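Local coordinates for uracil-dna glycosylase (Deinococcus radiodurans, PDB 4UQM), which belongs to the uracil-DNA glycosylase superfamily, an alpha/beta fold built round a four-stranded parallel sheet, and is modelled here in complex with DNA, at residues Y69-L72 and G73-K76; L210-Q213 and Y214-T218. The protein carries 1 engineered substitution. All coordinates share one frame; numbering follows the deposited sequence.

Interaction 1: Y69-L72 and G73-K76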
# COMPACT_ATOMS: atom_id res chain seq x y z
N TYR A 69 -0.56 -11.12 -0.74
CA TYR A 69 0.80 -11.28 -1.35
C TYR A 69 1.90 -11.04 -0.33
O TYR A 69 3.00 -11.51 -0.55
CB TYR A 69 0.90 -10.41 -2.63
CG TYR A 69 -0.17 -10.85 -3.63
CD1 TYR A 69 -0.85 -12.08 -3.46
CD2 TYR A 69 -0.60 -10.05 -4.69
CE1 TYR A 69 -1.84 -12.50 -4.31
CE2 TYR A 69 -1.59 -10.52 -5.59
CZ TYR A 69 -2.23 -11.71 -5.34
OH TYR A 69 -3.26 -12.30 -6.12
N THR A 70 1.60 -10.41 0.81
CA THR A 70 2.60 -10.19 1.86
C THR A 70 1.99 -10.52 3.23
O THR A 70 1.38 -9.66 3.82
CB THR A 70 3.07 -8.74 1.84
OG1 THR A 70 3.44 -8.37 0.48
CG2 THR A 70 4.25 -8.58 2.77
N PRO A 71 2.19 -11.74 3.75
CA PRO A 71 1.72 -12.14 5.10
C PRO A 71 2.27 -11.20 6.18
O PRO A 71 3.36 -10.64 6.04
CB PRO A 71 2.30 -13.53 5.28
CG PRO A 71 2.41 -14.06 3.86
CD PRO A 71 2.79 -12.87 3.01
N LEU A 72 1.52 -11.02 7.27
CA LEU A 72 1.94 -10.15 8.35
C LEU A 72 3.34 -10.48 8.83
O LEU A 72 4.17 -9.59 9.05
CB LEU A 72 0.94 -10.32 9.52
CG LEU A 72 1.22 -9.58 10.83
CD1 LEU A 72 1.49 -8.10 10.61
CD2 LEU A 72 0.07 -9.82 11.80
N GLY A 73 3.63 -11.76 9.01
CA GLY A 73 4.94 -12.18 9.44
C GLY A 73 6.09 -11.85 8.49
O GLY A 73 7.26 -11.90 8.92
N GLU A 74 5.80 -11.57 7.22
CA GLU A 74 6.83 -11.24 6.25
C GLU A 74 7.01 -9.75 6.05
O GLU A 74 7.96 -9.37 5.39
CB GLU A 74 6.47 -11.87 4.89
CG GLU A 74 6.44 -13.38 4.98
CD GLU A 74 6.25 -14.12 3.67
OE1 GLU A 74 6.47 -13.57 2.60
OE2 GLU A 74 5.92 -15.33 3.72
N VAL A 75 6.18 -8.92 6.65
CA VAL A 75 6.28 -7.48 6.39
C VAL A 75 7.58 -6.91 6.97
O VAL A 75 7.83 -7.03 8.15
CB VAL A 75 5.07 -6.70 6.99
CG1 VAL A 75 5.20 -5.22 6.75
CG2 VAL A 75 3.76 -7.20 6.41
N LYS A 76 8.38 -6.29 6.12
CA LYS A 76 9.47 -5.49 6.56
C LYS A 76 9.39 -4.03 6.16
O LYS A 76 10.03 -3.19 6.82
CB LYS A 76 10.79 -6.12 6.21
CG LYS A 76 11.13 -6.21 4.79
CD LYS A 76 12.46 -7.02 4.69
CE LYS A 76 13.16 -6.86 3.37
NZ LYS A 76 14.34 -7.76 3.45
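One short 3-10 turn makes the P71-V75 corner that leads from helix 65-69 into strand 77-81, and two successive backbone bonds close the corner as the chain changes direction. E74 N donates to P71 O at 2.9 Å, and V75 N donates to L72 O at 3.2 Å, the second bond being the straighter at the hydrogen (163° against 147°).

The side chains of P71 and E74 also meet on the outside of the turn. E74 has CG beside its own backbone N (chi1 -63°) and an extended chain beyond, which carries the carboxylate back across the proline ring: E74 CD lies 3.7 Å from P71 CD, and E74 OE2 is 3.7 Å from P71 CG. On the buried side, the methyls T70 CG2 and V75 CG2 meet at 3.9 Å, their side chains crossing at about a right angle. V75 CG2 also rests 3.5 Å from P71 O.

Around the turn, D26 accepts hydrogen bonds from L72 N and G73 N, while T70 OG1 bonds to A134 O. L72 O receives K174 NZ as well as V75 N. The amides of L72, G73, E74 and V75 thus all have acceptors, T70 and V75 bring methyls together in the buried part, and the acidic E74 lies exposed.

Interaction 2: L210-Q213 and Y214-T218. With nucleotides of chain B; nucleotides of chain C.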
# COMPACT_ATOMS: atom_id res chain seq x y z
N LEU A 210 0.66 15.77 -9.24
CA LEU A 210 0.01 16.91 -8.59
C LEU A 210 0.59 17.24 -7.21
O LEU A 210 0.23 18.29 -6.66
CB LEU A 210 -1.47 16.67 -8.40
CG LEU A 210 -2.27 16.32 -9.65
CD1 LEU A 210 -3.73 16.08 -9.29
CD2 LEU A 210 -2.09 17.35 -10.72
N SER A 211 1.46 16.40 -6.68
CA SER A 211 2.18 16.65 -5.45
C SER A 211 3.68 16.38 -5.55
O SER A 211 4.37 16.31 -4.51
CB SER A 211 1.57 15.79 -4.36
OG SER A 211 1.42 14.44 -4.79
N GLU A 212 4.19 16.21 -6.77
CA GLU A 212 5.54 15.67 -6.92
C GLU A 212 6.63 16.54 -6.31
O GLU A 212 7.66 16.00 -5.88
CB GLU A 212 5.86 15.31 -8.37
CG GLU A 212 5.97 16.54 -9.25
CD GLU A 212 6.19 16.25 -10.72
OE1 GLU A 212 5.77 15.21 -11.22
OE2 GLU A 212 6.81 17.11 -11.39
N GLN A 213 6.40 17.86 -6.22
CA GLN A 213 7.38 18.71 -5.54
C GLN A 213 7.62 18.32 -4.07
O GLN A 213 8.67 18.64 -3.51
CB GLN A 213 6.96 20.18 -5.60
CG GLN A 213 5.69 20.55 -4.81
CD GLN A 213 5.31 22.01 -4.92
OE1 GLN A 213 4.14 22.35 -5.05
NE2 GLN A 213 6.29 22.88 -4.86
N TYR A 214 6.62 17.67 -3.46
CA TYR A 214 6.70 17.20 -2.07
C TYR A 214 7.25 15.78 -1.91
O TYR A 214 7.34 15.26 -0.80
CB TYR A 214 5.35 17.33 -1.41
CG TYR A 214 4.76 18.71 -1.41
CD1 TYR A 214 5.25 19.68 -0.54
CD2 TYR A 214 3.69 19.05 -2.23
CE1 TYR A 214 4.71 20.98 -0.53
CE2 TYR A 214 3.15 20.32 -2.23
CZ TYR A 214 3.64 21.28 -1.37
OH TYR A 214 3.06 22.55 -1.34
N PHE A 215 7.53 15.13 -3.05
CA PHE A 215 8.02 13.74 -3.11
C PHE A 215 9.47 13.63 -3.62
O PHE A 215 10.29 12.93 -3.01
CB PHE A 215 7.09 12.93 -4.02
CG PHE A 215 7.60 11.55 -4.32
CD1 PHE A 215 7.52 10.55 -3.36
CD2 PHE A 215 8.15 11.22 -5.56
CE1 PHE A 215 7.98 9.26 -3.63
CE2 PHE A 215 8.66 9.94 -5.83
CZ PHE A 215 8.56 8.98 -4.86
N PHE A 216 9.77 14.32 -4.72
CA PHE A 216 11.11 14.22 -5.28
C PHE A 216 12.17 14.66 -4.29
O PHE A 216 12.00 15.64 -3.59
CB PHE A 216 11.22 15.04 -6.54
CG PHE A 216 10.48 14.49 -7.72
CD1 PHE A 216 10.39 13.10 -7.98
CD2 PHE A 216 9.92 15.38 -8.62
CE1 PHE A 216 9.73 12.64 -9.11
CE2 PHE A 216 9.29 14.91 -9.76
CZ PHE A 216 9.17 13.55 -9.98
N GLY A 217 13.26 13.90 -4.26
CA GLY A 217 14.42 14.26 -3.39
C GLY A 217 14.33 13.76 -1.96
O GLY A 217 15.27 13.94 -1.15
N THR A 218 13.25 13.04 -1.62
CA THR A 218 13.07 12.58 -0.27
C THR A 218 13.79 11.24 0.01
O THR A 218 13.91 10.83 1.17
CB THR A 218 11.59 12.46 0.09
OG1 THR A 218 10.93 11.59 -0.84
CG2 THR A 218 10.96 13.88 0.07
P DG B 10 -4.02 12.52 -6.92
OP1 DG B 10 -5.05 13.47 -6.57
OP2 DG B 10 -3.55 12.45 -8.25
O5' DG B 10 -2.75 12.67 -5.97
C5' DG B 10 -2.86 13.02 -4.62
C4' DG B 10 -1.84 14.09 -4.29
O4' DG B 10 -2.07 15.19 -5.19
C3' DG B 10 -1.96 14.65 -2.88
O3' DG B 10 -0.66 14.82 -2.33
C2' DG B 10 -2.70 15.97 -3.10
C1' DG B 10 -2.27 16.38 -4.48
N9 DG B 10 -3.25 17.19 -5.21
C8 DG B 10 -4.43 16.76 -5.75
N7 DG B 10 -5.11 17.71 -6.33
C5 DG B 10 -4.33 18.84 -6.15
C6 DG B 10 -4.56 20.18 -6.55
O6 DG B 10 -5.52 20.65 -7.14
N1 DG B 10 -3.51 21.01 -6.17
C2 DG B 10 -2.39 20.59 -5.50
N2 DG B 10 -1.48 21.53 -5.23
N3 DG B 10 -2.18 19.35 -5.11
C4 DG B 10 -3.18 18.53 -5.47
P DA B 8 -7.38 10.99 -14.63
OP1 DA B 8 -8.00 10.22 -15.73
OP2 DA B 8 -8.07 11.27 -13.34
O5' DA B 8 -5.86 10.57 -14.37
C5' DA B 8 -5.25 11.05 -13.17
C4' DA B 8 -3.75 10.99 -13.28
O4' DA B 8 -3.26 12.12 -14.04
C3' DA B 8 -3.08 11.09 -11.91
O3' DA B 8 -1.91 10.29 -11.84
C2' DA B 8 -2.69 12.55 -11.78
C1' DA B 8 -2.50 13.00 -13.22
N9 DA B 8 -2.97 14.36 -13.46
C8 DA B 8 -2.31 15.36 -14.13
N7 DA B 8 -2.94 16.51 -14.14
C5 DA B 8 -4.09 16.26 -13.40
C6 DA B 8 -5.17 17.08 -13.02
N6 DA B 8 -5.28 18.36 -13.37
N1 DA B 8 -6.16 16.52 -12.29
C2 DA B 8 -6.04 15.24 -11.92
N3 DA B 8 -5.07 14.37 -12.21
C4 DA B 8 -4.11 14.95 -12.96
P DA C 9 2.79 26.27 -9.46
OP1 DA C 9 4.24 26.31 -9.13
OP2 DA C 9 2.31 26.89 -10.74
O5' DA C 9 2.36 24.74 -9.40
C5' DA C 9 2.81 23.87 -8.34
C4' DA C 9 2.23 22.50 -8.51
O4' DA C 9 0.84 22.47 -8.11
C3' DA C 9 2.24 21.92 -9.92
O3' DA C 9 3.57 21.45 -10.24
C2' DA C 9 1.19 20.83 -9.79
C1' DA C 9 0.15 21.49 -8.88
N9 DA C 9 -0.89 22.19 -9.65
C8 DA C 9 -0.77 23.36 -10.35
N7 DA C 9 -1.86 23.70 -11.00
C5 DA C 9 -2.74 22.67 -10.74
C6 DA C 9 -4.06 22.42 -11.16
N6 DA C 9 -4.75 23.26 -11.93
N1 DA C 9 -4.66 21.28 -10.73
C2 DA C 9 -3.96 20.45 -9.94
N3 DA C 9 -2.71 20.57 -9.48
C4 DA C 9 -2.15 21.71 -9.93
O HOH W 1 10.21 17.00 -1.87
O HOH W 2 11.25 18.42 -4.99
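Backbone bonds come first in the S211-T218 bend, where E212 O is shared by two donors, F216 N at 2.9 Å and F215 N at 3.0 Å. Y214 N donates to S211 O at 2.8 Å, setting up the 3-10 turn. A type II beta turn follows from F215 to T218, its G217 having positive phi; T218 OG1 reinforces it with a 2.6 Å bond to F215 O that lies in the carbonyl plane. Two waters each donate to both Q213 O and F216 O, bridging these two carbonyls.

Side-chain contacts flank this framework. Q213 has CG between its backbone N and carbonyl carbon (chi1 67°), which brings that CG over one face of the next residue's ring, a CH-pi contact 3.8 Å from the Y214 centroid and 20° off the normal. E212, extended beyond CG, crosses the F216 ring at a slant, with E212 CD 3.5 Å from F216 CE2 and the carboxylate and ring planes 52° apart; N110 ND2 holds E212 OE1.

Contacts with DNA gather at the N-terminal end. L210 pushes in among the nucleotides, its CD2 3.5 Å from C5 of DA8 of chain B and equally close to N3 of DA9 of chain C, consistent with the leucine-bearing intercalation loop of this family.

The bend follows strand 200-204 and precedes helix 220-230. F216 packs on helix 106-118, while F215 lies against S204 and meets W183 edge-to-face.

Overall arrangement
From the N terminus, the chain first reaches interaction 1, which turns the path between helix 65-69 and strand 77-81, one of the inner strands of the parallel sheet. Interaction 2 comes much later, in the connection from strand 200-204, at the outer edge of that sheet, to helix 220-230. Each closes only a tight local loop; they stand in series, neither enclosing nor crossing the other. Their centres lie about 28 Å apart, on opposite sides of the chain's centre. Interaction 1 ties the entry to the sheet to helices 25-35 and 160-172, about 21 Å from the nearest DNA atom, whereas interaction 2 joins helix 106-118 to the DNA-contacting surface.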